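Local coordinates for catalase-3 (Neurospora crassa, PDB 4AJ9), which uses heme to break hydrogen peroxide down into oxygen and water, a reaction that probably protects the fungus from peroxide damage, at residues 26-31 with 48-53; 113-118 with 242-247; 199-204 with 584-589; 365-370 with 386-391. One frame throughout, in Å; residues are numbered along the deposited sequence. Where two conformers were deposited one is given.

Interaction 1. Residues 26-31 with 48-53; sequences IEEQFS and RQKLQH
Lys-50 reaches Glu-28 as a fully stretched chain, its CG anti to the backbone N (chi1 -176°) and every later torsion close to 180°, which carries NZ straight out from helix 45-55 to the N-terminal loop. Glu-28 does the reverse: its first two torsions fold the side chain back over its own backbone, so that carboxylate and carbonyl both face the same ammonium group. The two side chains cross at about a right angle. NZ of Lys-50 lies 2.6 Å from OE2 of Glu-28, a salt bridge made from above the carboxylate plane, and 3.1 Å from the backbone O of Glu-28. The other oxygen, OE1, accepts a bond of 3.0 Å from NE2 of Gln-29, which probably helps to fix the carboxylate. CD1 of Ile-26 meets NE2 of Gln-49 at 4.0 Å; that amide nitrogen hydrogen-bonds to the O of Ile-46. Asp-153 and the backbone O of Ile-149 of the second subunit also bind Lys-50, and Gln-409 of the third subunit binds OE1 of Glu-28. A buried lysine gripped by two carboxylates and by carbonyl oxygens is likely to stay protonated, and its charge ties the N-terminal loop, the helix and a neighbouring subunit together.

Interaction 2. Residues 113-118 with 242-247; sequences ADTARD and EEAQVL
Thr-115, third residue of a type I beta turn running from Ala-113 to Ala-116, points its side chain at helix 241-250 within the catalase domain. The turn belongs to the loop between strands 96-104 and 121-128 of the antiparallel sheet. The two branches of the threonine divide the work. OG1, placed between the backbone N and the carbonyl carbon (chi1 62°), donates to the backbone O of Ala-244 at 2.8 Å, in the carbonyl plane and on a lone pair. CG2 turns instead to Leu-247, whose side chain crosses that of Thr-115 at about a right angle and offers CD2 at 3.7 Å from CG2. One helical turn thus presents a carbonyl and a leucine branch to a single residue. Phe-254 and His-255 of helix 254-264 also pack on Thr-115, while Asp-114 next to it forms a salt bridge with Arg-67. The backbones come close here, with CA of Thr-115 5.4 Å from CA of Ala-244, and the small methyl CB of Ala-244 rests 3.5 Å from the backbone O of Thr-115.

Interaction 3. Residues 199-204 with 584-589; sequences IPRSYR and AFDAVV
The guanidinium of Arg-201 and the carboxylate of Asp-586 meet edge to edge, their planes only 7° apart, with CG of Asp-586 lying in the guanidinium plane. The grip is side-on and bidentate. NE of Arg-201 gives a bond of 2.6 Å to OD1 of Asp-586, and NH2 of Arg-201 gives one of 2.8 Å to OD2; both are nearly straight, and each oxygen uses its syn lone pair. A bend at chi2 (60°) in the arginine chain turns this edge to the aspartate. The remaining nitrogen, NH1, forms a salt bridge with Asp-258, which also binds Arg-204, while OD2 of Asp-586 takes a further bond from the backbone N of Arg-533. Exchanging Arg-201 for a leucine would probably leave the buried carboxylate of Asp-586 without its counter-charge and weaken the hold between the two domains. The contact joins the catalase domain to the C-terminal domain of this long-chain enzyme. On one side is the loop between helix 187-193 and strand 208-209, with helix 254-264 beside it; on the other, Asp-586 directly precedes strand 587-590 of the parallel sheet, next to strand 533-537 and touched by Leu-665 of helix 654-667.

Interaction 4. Residues 365-370 with 386-391; sequences FEQLPI and GQAWIH
Gln-367, in a short 3-10 segment after helix 343-360, reaches across to the loop that leads into strand 390-391 and ends there in a network of hydrogen bonds. From CB the chain runs out extended (chi2 -172°), and CG is the first atom to touch: it makes a CH-pi contact over the face of the Trp-389 six-membered ring, 4.2 Å from its centroid. Past CD the amide splits. OE1 of Gln-367 accepts from the backbone N of Ala-388 at 2.8 Å, and a water donates both to it and to the O of Gly-386. NE2 of Gln-367 lies 3.3 Å above the indole plane while giving a bond of 2.9 Å, at 172°, to OE1 of Gln-387. That acceptor also takes the backbone N-H of Trp-389, and the two glutamine amides stand almost perpendicular, with planes 81° apart. An alanine here is likely to leave the N-H of Ala-388 without its acceptor and one indole face without its cover. Beyond the loop, Ile-390 and His-391 extend the sheet into the third subunit through a parallel ladder. A second water closes the contact, donating to the backbone O of Gln-367 at 2.9 Å and accepting from NE1 of Trp-389.

How the interactions relate
Interactions 2 and 3 form a continuous region, their centres 12 Å apart: CG2 of Ile-199 packs on CB of Ala-244 at 4.0 Å, and their segments alternate along the chain. Interaction 3 alone among the four links the catalase domain to the C-terminal domain. Interactions 1 and 4 lie on the same side of the chain's centre, with nearest atoms about 12 Å apart, and both touch the third subunit, so they belong to the tetramer's interfaces. Interactions 3 and 4 are on opposite sides of that centre. None includes an annotated site, but the side chain of Lys-50 in interaction 1 is about 9 Å from a bound heme, which Leu-51 touches.

Interaction 1. Residues 26-31 with 48-53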
loop_
_atom_site.group_PDB
_atom_site.type_symbol
_atom_site.label_atom_id
_atom_site.label_comp_id
_atom_site.label_asym_id
_atom_site.label_seq_id
_atom_site.Cartn_x
_atom_site.Cartn_y
_atom_site.Cartn_z
ATOM N N ILE C 26 -19.976 -22.475 -3.532
ATOM C CA ILE C 26 -20.685 -21.521 -4.363
ATOM C C ILE C 26 -20.665 -21.922 -5.831
ATOM O O ILE C 26 -20.028 -22.894 -6.221
ATOM C CB ILE C 26 -20.036 -20.132 -4.282
ATOM C CG1 ILE C 26 -18.604 -20.189 -4.826
ATOM C CG2 ILE C 26 -20.080 -19.593 -2.846
ATOM C CD1 ILE C 26 -17.895 -18.850 -4.873
ATOM N N GLU C 27 -21.369 -21.141 -6.640
ATOM C CA GLU C 27 -21.189 -21.161 -8.074
ATOM C C GLU C 27 -20.785 -19.731 -8.419
ATOM O O GLU C 27 -21.172 -18.803 -7.723
ATOM C CB GLU C 27 -22.477 -21.571 -8.792
ATOM C CG GLU C 27 -23.682 -20.662 -8.513
ATOM C CD GLU C 27 -24.880 -20.992 -9.387
ATOM O OE1 GLU C 27 -24.715 -21.094 -10.623
ATOM O OE2 GLU C 27 -25.995 -21.150 -8.840
ATOM N N GLU C 28 -19.994 -19.543 -9.463
ATOM C CA GLU C 28 -19.534 -18.190 -9.782
ATOM C C GLU C 28 -19.350 -17.991 -11.281
ATOM O O GLU C 28 -18.393 -17.354 -11.721
ATOM C CB GLU C 28 -18.257 -17.846 -9.010
ATOM C CG GLU C 28 -17.294 -19.014 -8.850
ATOM C CD GLU C 28 -16.595 -19.381 -10.152
ATOM O OE1 GLU C 28 -17.154 -20.197 -10.918
ATOM O OE2 GLU C 28 -15.472 -18.877 -10.397
ATOM N N GLN C 29 -20.295 -18.526 -12.054
ATOM C CA GLN C 29 -20.325 -18.336 -13.502
ATOM C C GLN C 29 -21.457 -17.400 -13.947
ATOM O O GLN C 29 -21.539 -17.050 -15.126
ATOM C CB GLN C 29 -20.453 -19.690 -14.214
ATOM C CG GLN C 29 -19.184 -20.525 -14.090
ATOM C CD GLN C 29 -17.991 -19.814 -14.696
ATOM O OE1 GLN C 29 -18.030 -19.385 -15.855
ATOM N NE2 GLN C 29 -16.933 -19.664 -13.911
ATOM N N PHE C 30 -22.315 -16.995 -13.010
ATOM C CA PHE C 30 -23.414 -16.073 -13.315
ATOM C C PHE C 30 -23.536 -14.973 -12.272
ATOM O O PHE C 30 -23.605 -15.255 -11.081
ATOM C CB PHE C 30 -24.756 -16.811 -13.383
ATOM C CG PHE C 30 -24.821 -17.864 -14.454
ATOM C CD1 PHE C 30 -24.430 -19.164 -14.187
ATOM C CD2 PHE C 30 -25.274 -17.550 -15.720
ATOM C CE1 PHE C 30 -24.489 -20.136 -15.179
ATOM C CE2 PHE C 30 -25.339 -18.513 -16.715
ATOM C CZ PHE C 30 -24.945 -19.805 -16.443
ATOM N N SER C 31 -23.575 -13.723 -12.727
ATOM C CA SER C 31 -23.859 -12.609 -11.835
ATOM C C SER C 31 -25.317 -12.653 -11.402
ATOM O O SER C 31 -26.187 -13.011 -12.197
ATOM C CB SER C 31 -23.596 -11.275 -12.532
ATOM O OG SER C 31 -22.215 -11.091 -12.787
ATOM N N ARG C 48 -18.364 -9.965 -6.305
ATOM C CA ARG C 48 -17.391 -8.974 -5.847
ATOM C C ARG C 48 -16.149 -9.594 -5.225
ATOM O O ARG C 48 -15.052 -9.136 -5.496
ATOM C CB ARG C 48 -18.020 -7.906 -4.935
ATOM C CG ARG C 48 -18.746 -6.802 -5.717
ATOM C CD ARG C 48 -19.366 -5.730 -4.810
ATOM N NE ARG C 48 -20.417 -6.289 -3.969
ATOM C CZ ARG C 48 -20.229 -6.748 -2.738
ATOM N NH1 ARG C 48 -19.027 -6.690 -2.178
ATOM N NH2 ARG C 48 -21.243 -7.269 -2.072
ATOM N N GLN C 49 -16.303 -10.644 -4.417
ATOM C CA GLN C 49 -15.112 -11.282 -3.830
ATOM C C GLN C 49 -14.209 -11.931 -4.896
ATOM O O GLN C 49 -12.978 -11.922 -4.780
ATOM C CB GLN C 49 -15.476 -12.276 -2.705
ATOM C CG GLN C 49 -16.360 -13.464 -3.115
ATOM C CD GLN C 49 -15.582 -14.692 -3.594
ATOM O OE1 GLN C 49 -14.603 -15.101 -2.981
ATOM N NE2 GLN C 49 -16.033 -15.287 -4.706
ATOM N N LYS C 50 -14.817 -12.477 -5.943
ATOM C CA LYS C 50 -14.045 -13.043 -7.048
ATOM C C LYS C 50 -13.319 -11.947 -7.851
ATOM O O LYS C 50 -12.106 -12.033 -8.097
ATOM C CB LYS C 50 -14.949 -13.886 -7.964
ATOM C CG LYS C 50 -14.208 -14.606 -9.121
ATOM C CD LYS C 50 -15.186 -15.431 -9.996
ATOM C CE LYS C 50 -14.502 -15.988 -11.260
ATOM N NZ LYS C 50 -15.403 -16.851 -12.090
ATOM N N LEU C 51 -14.056 -10.924 -8.275
ATOM C CA LEU C 51 -13.447 -9.854 -9.071
ATOM C C LEU C 51 -12.489 -8.970 -8.265
ATOM O O LEU C 51 -11.512 -8.454 -8.822
ATOM C CB LEU C 51 -14.504 -8.993 -9.780
ATOM C CG LEU C 51 -14.908 -9.457 -11.183
ATOM C CD1 LEU C 51 -13.762 -9.243 -12.184
ATOM C CD2 LEU C 51 -15.328 -10.921 -11.157
ATOM N N GLN C 52 -12.772 -8.763 -6.978
ATOM C CA GLN C 52 -11.827 -8.019 -6.148
ATOM C C GLN C 52 -10.493 -8.746 -6.156
ATOM O O GLN C 52 -9.439 -8.119 -6.325
ATOM C CB GLN C 52 -12.307 -7.816 -4.702
ATOM C CG GLN C 52 -11.317 -6.972 -3.894
ATOM C CD GLN C 52 -11.771 -6.722 -2.472
ATOM O OE1 GLN C 52 -12.567 -5.829 -2.219
ATOM N NE2 GLN C 52 -11.257 -7.502 -1.538
ATOM N N HIS C 53 -10.518 -10.066 -5.990
ATOM C CA HIS C 53 -9.243 -10.765 -5.998
ATOM C C HIS C 53 -8.539 -10.616 -7.336
ATOM O O HIS C 53 -7.361 -10.306 -7.381
ATOM C CB HIS C 53 -9.343 -12.232 -5.589
ATOM C CG HIS C 53 -8.074 -12.737 -4.975
ATOM N ND1 HIS C 53 -6.995 -13.150 -5.730
ATOM C CD2 HIS C 53 -7.686 -12.833 -3.682
ATOM C CE1 HIS C 53 -6.004 -13.499 -4.927
ATOM N NE2 HIS C 53 -6.397 -13.317 -3.679
#

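Interaction 2. Residues 113-118 with 242-247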
loop_
_atom_site.group_PDB
_atom_site.type_symbol
_atom_site.label_atom_id
_atom_site.label_comp_id
_atom_site.label_asym_id
_atom_site.label_seq_id
_atom_site.Cartn_x
_atom_site.Cartn_y
_atom_site.Cartn_z
ATOM N N ALA C 113 11.780 -9.559 -23.695
ATOM C CA ALA C 113 12.334 -10.797 -24.230
ATOM C C ALA C 113 13.565 -11.305 -23.471
ATOM O O ALA C 113 14.443 -10.532 -23.069
ATOM C CB ALA C 113 12.664 -10.621 -25.725
ATOM N N ASP C 114 13.621 -12.619 -23.296
ATOM C CA ASP C 114 14.769 -13.267 -22.673
ATOM C C ASP C 114 16.068 -12.975 -23.430
ATOM O O ASP C 114 17.128 -12.850 -22.820
ATOM C CB ASP C 114 14.561 -14.782 -22.600
ATOM C CG ASP C 114 13.601 -15.207 -21.491
ATOM O OD1 ASP C 114 13.313 -14.392 -20.577
ATOM O OD2 ASP C 114 13.146 -16.379 -21.531
ATOM N N THR C 115 15.982 -12.875 -24.755
ATOM C CA THR C 115 17.181 -12.708 -25.579
ATOM C C THR C 115 17.475 -11.271 -26.011
ATOM O O THR C 115 18.165 -11.045 -27.013
ATOM C CB THR C 115 17.188 -13.670 -26.821
ATOM O OG1 THR C 115 16.075 -13.372 -27.685
ATOM C CG2 THR C 115 17.097 -15.115 -26.370
ATOM N N ALA C 116 16.970 -10.294 -25.261
ATOM C CA ALA C 116 17.502 -8.935 -25.363
ATOM C C ALA C 116 18.988 -8.998 -25.019
ATOM O O ALA C 116 19.391 -9.870 -24.264
ATOM C CB ALA C 116 16.799 -8.017 -24.376
ATOM N N ARG C 117 19.798 -8.079 -25.544
ATOM C CA ARG C 117 21.188 -7.953 -25.067
ATOM C C ARG C 117 21.219 -7.199 -23.730
ATOM O O ARG C 117 20.687 -6.096 -23.624
ATOM C CB ARG C 117 22.077 -7.222 -26.087
ATOM C CG ARG C 117 23.487 -6.953 -25.548
ATOM C CD ARG C 117 24.371 -6.199 -26.532
ATOM N NE ARG C 117 24.538 -6.880 -27.823
ATOM C CZ ARG C 117 25.316 -7.942 -28.023
ATOM N NH1 ARG C 117 25.983 -8.482 -27.011
ATOM N NH2 ARG C 117 25.413 -8.478 -29.237
ATOM N N ASP C 118 21.854 -7.778 -22.713
ATOM C CA ASP C 118 21.828 -7.170 -21.385
ATOM C C ASP C 118 22.723 -7.933 -20.430
ATOM O O ASP C 118 23.075 -9.087 -20.678
ATOM C CB ASP C 118 20.391 -7.176 -20.844
ATOM C CG ASP C 118 20.127 -6.059 -19.850
ATOM O OD1 ASP C 118 21.066 -5.303 -19.523
ATOM O OD2 ASP C 118 18.965 -5.946 -19.386
ATOM N N GLU C 242 22.078 -11.151 -34.547
ATOM C CA GLU C 242 21.033 -11.294 -35.559
ATOM C C GLU C 242 20.071 -12.444 -35.244
ATOM O O GLU C 242 18.921 -12.409 -35.645
ATOM C CB GLU C 242 21.635 -11.443 -36.973
ATOM C CG GLU C 242 22.688 -12.528 -37.128
ATOM C CD GLU C 242 24.107 -12.050 -36.832
ATOM O OE1 GLU C 242 24.281 -11.084 -36.054
ATOM O OE2 GLU C 242 25.057 -12.657 -37.378
ATOM N N GLU C 243 20.561 -13.454 -34.529
ATOM C CA GLU C 243 19.755 -14.583 -34.072
ATOM C C GLU C 243 18.900 -14.179 -32.877
ATOM O O GLU C 243 17.688 -14.413 -32.845
ATOM C CB GLU C 243 20.693 -15.706 -33.638
ATOM C CG GLU C 243 20.041 -16.956 -33.066
ATOM C CD GLU C 243 21.082 -17.987 -32.660
ATOM O OE1 GLU C 243 22.254 -17.589 -32.442
ATOM O OE2 GLU C 243 20.745 -19.189 -32.583
ATOM N N ALA C 244 19.556 -13.593 -31.879
ATOM C CA ALA C 244 18.890 -13.157 -30.649
ATOM C C ALA C 244 17.708 -12.234 -30.929
ATOM O O ALA C 244 16.704 -12.272 -30.218
ATOM C CB ALA C 244 19.887 -12.471 -29.716
ATOM N N GLN C 245 17.821 -11.423 -31.977
ATOM C CA GLN C 245 16.754 -10.489 -32.334
ATOM C C GLN C 245 15.505 -11.192 -32.849
ATOM O O GLN C 245 14.396 -10.862 -32.448
ATOM C CB GLN C 245 17.233 -9.495 -33.379
ATOM C CG GLN C 245 18.199 -8.464 -32.862
ATOM C CD GLN C 245 18.291 -7.302 -33.808
ATOM O OE1 GLN C 245 18.709 -7.459 -34.949
ATOM N NE2 GLN C 245 17.857 -6.131 -33.356
ATOM N N VAL C 246 15.684 -12.144 -33.754
ATOM C CA VAL C 246 14.550 -12.904 -34.268
ATOM C C VAL C 246 13.934 -13.725 -33.143
ATOM O O VAL C 246 12.711 -13.838 -33.026
ATOM C CB VAL C 246 14.974 -13.815 -35.433
ATOM C CG1 VAL C 246 13.851 -14.768 -35.800
ATOM C CG2 VAL C 246 15.405 -12.961 -36.638
ATOM N N LEU C 247 14.790 -14.279 -32.298
ATOM C CA LEU C 247 14.343 -15.115 -31.185
ATOM C C LEU C 247 13.485 -14.340 -30.189
ATOM O O LEU C 247 12.542 -14.894 -29.623
ATOM C CB LEU C 247 15.549 -15.740 -30.477
ATOM C CG LEU C 247 15.342 -16.764 -29.357
ATOM C CD1 LEU C 247 14.203 -17.737 -29.669
ATOM C CD2 LEU C 247 16.652 -17.505 -29.106
#

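Interaction 3. Residues 199-204 with 584-589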
loop_
_atom_site.group_PDB
_atom_site.type_symbol
_atom_site.label_atom_id
_atom_site.label_comp_id
_atom_site.label_asym_id
_atom_site.label_seq_id
_atom_site.Cartn_x
_atom_site.Cartn_y
_atom_site.Cartn_z
ATOM N N ILE C 199 24.327 -11.994 -24.616
ATOM C CA ILE C 199 23.351 -12.837 -25.318
ATOM C C ILE C 199 23.620 -14.336 -25.160
ATOM O O ILE C 199 23.862 -15.060 -26.148
ATOM C CB ILE C 199 23.257 -12.484 -26.822
ATOM C CG1 ILE C 199 24.654 -12.403 -27.458
ATOM C CG2 ILE C 199 22.539 -11.181 -27.009
ATOM C CD1 ILE C 199 24.623 -12.064 -28.974
ATOM N N PRO C 200 23.562 -14.818 -23.911
ATOM C CA PRO C 200 23.826 -16.222 -23.600
ATOM C C PRO C 200 22.796 -17.120 -24.247
ATOM O O PRO C 200 21.647 -16.706 -24.478
ATOM C CB PRO C 200 23.678 -16.272 -22.069
ATOM C CG PRO C 200 22.813 -15.107 -21.737
ATOM C CD PRO C 200 23.219 -14.044 -22.706
ATOM N N ARG C 201 23.214 -18.344 -24.533
ATOM C CA ARG C 201 22.342 -19.376 -25.088
ATOM C C ARG C 201 21.271 -19.796 -24.083
ATOM O O ARG C 201 20.141 -20.119 -24.465
ATOM C CB ARG C 201 23.187 -20.578 -25.534
ATOM C CG ARG C 201 22.428 -21.888 -25.648
ATOM C CD ARG C 201 21.285 -21.820 -26.673
ATOM N NE ARG C 201 20.721 -23.154 -26.835
ATOM C CZ ARG C 201 19.862 -23.696 -25.978
ATOM N NH1 ARG C 201 19.441 -23.003 -24.925
ATOM N NH2 ARG C 201 19.419 -24.926 -26.179
ATOM N N SER C 202 21.613 -19.781 -22.797
ATOM C CA SER C 202 20.628 -20.067 -21.750
ATOM C C SER C 202 21.187 -19.687 -20.393
ATOM O O SER C 202 22.375 -19.380 -20.277
ATOM C CB SER C 202 20.264 -21.548 -21.735
ATOM O OG SER C 202 21.199 -22.289 -20.965
ATOM N N TYR C 203 20.329 -19.707 -19.368
ATOM C CA TYR C 203 20.764 -19.464 -17.992
ATOM C C TYR C 203 21.760 -20.545 -17.610
ATOM O O TYR C 203 22.695 -20.304 -16.844
ATOM C CB TYR C 203 19.583 -19.547 -17.026
ATOM C CG TYR C 203 18.465 -18.541 -17.249
ATOM C CD1 TYR C 203 18.716 -17.260 -17.726
ATOM C CD2 TYR C 203 17.153 -18.875 -16.922
ATOM C CE1 TYR C 203 17.655 -16.336 -17.905
ATOM C CE2 TYR C 203 16.119 -17.985 -17.095
ATOM C CZ TYR C 203 16.370 -16.716 -17.573
ATOM O OH TYR C 203 15.296 -15.859 -17.728
ATOM N N ARG C 204 21.545 -21.740 -18.151
ATOM C CA ARG C 204 22.357 -22.908 -17.814
ATOM C C ARG C 204 23.769 -22.815 -18.379
ATOM O O ARG C 204 24.678 -23.514 -17.916
ATOM C CB ARG C 204 21.678 -24.189 -18.303
ATOM C CG ARG C 204 20.301 -24.416 -17.699
ATOM C CD ARG C 204 19.638 -25.662 -18.260
ATOM N NE ARG C 204 19.522 -25.613 -19.713
ATOM C CZ ARG C 204 20.093 -26.477 -20.550
ATOM N NH1 ARG C 204 20.826 -27.482 -20.086
ATOM N NH2 ARG C 204 19.924 -26.336 -21.859
ATOM N N ALA C 584 14.920 -21.794 -32.507
ATOM C CA ALA C 584 14.521 -22.761 -31.481
ATOM C C ALA C 584 15.516 -23.902 -31.306
ATOM O O ALA C 584 15.435 -24.667 -30.341
ATOM C CB ALA C 584 13.153 -23.330 -31.790
ATOM N N PHE C 585 16.447 -24.019 -32.243
ATOM C CA PHE C 585 17.298 -25.196 -32.307
ATOM C C PHE C 585 18.775 -24.853 -32.275
ATOM O O PHE C 585 19.183 -23.760 -32.647
ATOM C CB PHE C 585 16.987 -26.006 -33.573
ATOM C CG PHE C 585 15.521 -26.233 -33.785
ATOM C CD1 PHE C 585 14.805 -27.020 -32.906
ATOM C CD2 PHE C 585 14.861 -25.638 -34.841
ATOM C CE1 PHE C 585 13.454 -27.227 -33.087
ATOM C CE2 PHE C 585 13.511 -25.846 -35.029
ATOM C CZ PHE C 585 12.808 -26.627 -34.143
ATOM N N ASP C 586 19.570 -25.815 -31.830
ATOM C CA ASP C 586 21.008 -25.653 -31.796
ATOM C C ASP C 586 21.635 -26.283 -33.040
ATOM O O ASP C 586 22.780 -25.985 -33.387
ATOM C CB ASP C 586 21.569 -26.258 -30.512
ATOM C CG ASP C 586 20.982 -25.618 -29.274
ATOM O OD1 ASP C 586 21.245 -24.417 -29.079
ATOM O OD2 ASP C 586 20.272 -26.310 -28.495
ATOM N N ALA C 587 20.869 -27.135 -33.713
ATOM C CA ALA C 587 21.300 -27.744 -34.975
ATOM C C ALA C 587 20.087 -27.985 -35.879
ATOM O O ALA C 587 18.982 -28.205 -35.393
ATOM C CB ALA C 587 22.053 -29.057 -34.704
ATOM N N VAL C 588 20.287 -27.927 -37.193
ATOM C CA VAL C 588 19.193 -28.137 -38.140
ATOM C C VAL C 588 19.563 -29.226 -39.148
ATOM O O VAL C 588 20.586 -29.138 -39.823
ATOM C CB VAL C 588 18.829 -26.842 -38.883
ATOM C CG1 VAL C 588 17.740 -27.108 -39.915
ATOM C CG2 VAL C 588 18.377 -25.792 -37.891
ATOM N N VAL C 589 18.740 -30.263 -39.236
ATOM C CA VAL C 589 19.034 -31.370 -40.137
ATOM C C VAL C 589 17.867 -31.677 -41.069
ATOM O O VAL C 589 16.742 -31.897 -40.621
ATOM C CB VAL C 589 19.433 -32.645 -39.365
ATOM C CG1 VAL C 589 20.772 -32.447 -38.675
ATOM C CG2 VAL C 589 18.360 -33.012 -38.356
#

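Interaction 4. Residues 365-370 with 386-391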
loop_
_atom_site.group_PDB
_atom_site.type_symbol
_atom_site.label_atom_id
_atom_site.label_comp_id
_atom_site.label_asym_id
_atom_site.label_seq_id
_atom_site.Cartn_x
_atom_site.Cartn_y
_atom_site.Cartn_z
ATOM N N PHE C 365 7.343 -9.296 4.500
ATOM C CA PHE C 365 7.657 -10.102 3.319
ATOM C C PHE C 365 8.558 -11.289 3.643
ATOM O O PHE C 365 8.572 -12.275 2.895
ATOM C CB PHE C 365 8.301 -9.225 2.235
ATOM C CG PHE C 365 9.428 -8.396 2.747
ATOM C CD1 PHE C 365 10.707 -8.908 2.798
ATOM C CD2 PHE C 365 9.195 -7.109 3.229
ATOM C CE1 PHE C 365 11.750 -8.144 3.298
ATOM C CE2 PHE C 365 10.218 -6.347 3.731
ATOM C CZ PHE C 365 11.503 -6.861 3.769
ATOM N N GLU C 366 9.308 -11.236 4.749
ATOM C CA GLU C 366 10.151 -12.397 5.078
ATOM C C GLU C 366 9.305 -13.583 5.553
ATOM O O GLU C 366 9.814 -14.697 5.680
ATOM C CB GLU C 366 11.253 -12.076 6.108
ATOM C CG GLU C 366 12.214 -10.936 5.717
ATOM C CD GLU C 366 13.254 -11.332 4.673
ATOM O OE1 GLU C 366 12.923 -12.024 3.686
ATOM O OE2 GLU C 366 14.427 -10.945 4.837
ATOM N N GLN C 367 8.022 -13.338 5.810
ATOM C CA GLN C 367 7.105 -14.390 6.239
ATOM C C GLN C 367 6.493 -15.184 5.077
ATOM O O GLN C 367 5.920 -16.254 5.290
ATOM C CB GLN C 367 6.006 -13.812 7.144
ATOM C CG GLN C 367 6.540 -13.159 8.406
ATOM C CD GLN C 367 5.441 -12.765 9.378
ATOM O OE1 GLN C 367 4.311 -12.485 8.981
ATOM N NE2 GLN C 367 5.771 -12.750 10.670
ATOM N N LEU C 368 6.630 -14.688 3.848
ATOM C CA LEU C 368 6.118 -15.419 2.695
ATOM C C LEU C 368 6.835 -16.765 2.602
ATOM O O LEU C 368 8.027 -16.854 2.876
ATOM C CB LEU C 368 6.326 -14.623 1.409
ATOM C CG LEU C 368 5.555 -13.302 1.358
ATOM C CD1 LEU C 368 5.958 -12.488 0.135
ATOM C CD2 LEU C 368 4.052 -13.571 1.363
ATOM N N PRO C 369 6.109 -17.819 2.222
ATOM C CA PRO C 369 6.737 -19.148 2.209
ATOM C C PRO C 369 8.097 -19.171 1.506
ATOM O O PRO C 369 9.043 -19.764 2.030
ATOM C CB PRO C 369 5.714 -20.001 1.462
ATOM C CG PRO C 369 4.385 -19.341 1.812
ATOM C CD PRO C 369 4.700 -17.861 1.790
ATOM N N ILE C 370 8.204 -18.531 0.346
ATOM C CA ILE C 370 9.454 -18.600 -0.426
ATOM C C ILE C 370 10.597 -17.804 0.222
ATOM O O ILE C 370 11.770 -18.087 -0.021
ATOM C CB ILE C 370 9.251 -18.156 -1.910
ATOM C CG1 ILE C 370 10.476 -18.507 -2.768
ATOM C CG2 ILE C 370 8.927 -16.676 -1.996
ATOM C CD1 ILE C 370 10.627 -20.008 -3.068
ATOM N N GLY C 386 -0.131 -7.580 7.383
ATOM C CA GLY C 386 -0.073 -8.962 6.951
ATOM C C GLY C 386 0.569 -9.919 7.950
ATOM O O GLY C 386 0.893 -11.046 7.584
ATOM N N GLN C 387 0.748 -9.481 9.199
ATOM C CA GLN C 387 1.384 -10.313 10.223
ATOM C C GLN C 387 0.806 -11.727 10.209
ATOM O O GLN C 387 -0.374 -11.919 10.466
ATOM C CB GLN C 387 1.232 -9.685 11.625
ATOM C CG GLN C 387 1.759 -10.575 12.768
ATOM C CD GLN C 387 3.250 -10.903 12.619
ATOM O OE1 GLN C 387 3.634 -12.069 12.473
ATOM N NE2 GLN C 387 4.091 -9.869 12.641
ATOM N N ALA C 388 1.630 -12.721 9.905
ATOM C CA ALA C 388 1.100 -14.067 9.698
ATOM C C ALA C 388 1.252 -15.002 10.892
ATOM O O ALA C 388 0.791 -16.150 10.849
ATOM C CB ALA C 388 1.717 -14.706 8.441
ATOM N N TRP C 389 1.901 -14.525 11.949
ATOM C CA TRP C 389 2.112 -15.365 13.123
ATOM C C TRP C 389 1.356 -14.815 14.318
ATOM O O TRP C 389 0.880 -13.677 14.291
ATOM C CB TRP C 389 3.608 -15.449 13.469
ATOM C CG TRP C 389 4.470 -15.866 12.325
ATOM C CD1 TRP C 389 4.075 -16.511 11.186
ATOM C CD2 TRP C 389 5.883 -15.659 12.203
ATOM N NE1 TRP C 389 5.155 -16.709 10.355
ATOM C CE2 TRP C 389 6.279 -16.204 10.960
ATOM C CE3 TRP C 389 6.851 -15.064 13.022
ATOM C CZ2 TRP C 389 7.604 -16.169 10.511
ATOM C CZ3 TRP C 389 8.168 -15.031 12.580
ATOM C CH2 TRP C 389 8.532 -15.583 11.328
ATOM N N ILE C 390 1.259 -15.635 15.363
ATOM C CA ILE C 390 0.752 -15.207 16.652
ATOM C C ILE C 390 1.837 -15.419 17.699
ATOM O O ILE C 390 2.144 -16.549 18.079
ATOM C CB ILE C 390 -0.534 -15.963 17.033
ATOM C CG1 ILE C 390 -1.658 -15.583 16.065
ATOM C CG2 ILE C 390 -0.953 -15.619 18.444
ATOM C CD1 ILE C 390 -2.851 -16.493 16.117
ATOM N N HIS C 391 2.430 -14.317 18.147
ATOM C CA HIS C 391 3.545 -14.370 19.078
ATOM C C HIS C 391 3.089 -14.625 20.506
ATOM O O HIS C 391 2.175 -13.971 21.008
ATOM C CB HIS C 391 4.369 -13.078 19.036
ATOM C CG HIS C 391 5.114 -12.868 17.756
ATOM N ND1 HIS C 391 4.530 -12.310 16.638
ATOM C CD2 HIS C 391 6.403 -13.128 17.418
ATOM C CE1 HIS C 391 5.421 -12.248 15.662
ATOM N NE2 HIS C 391 6.567 -12.731 16.111
HETATM O O HOH W 1 4.704 -17.614 7.499
HETATM O O HOH W 2 3.168 -12.198 6.489
#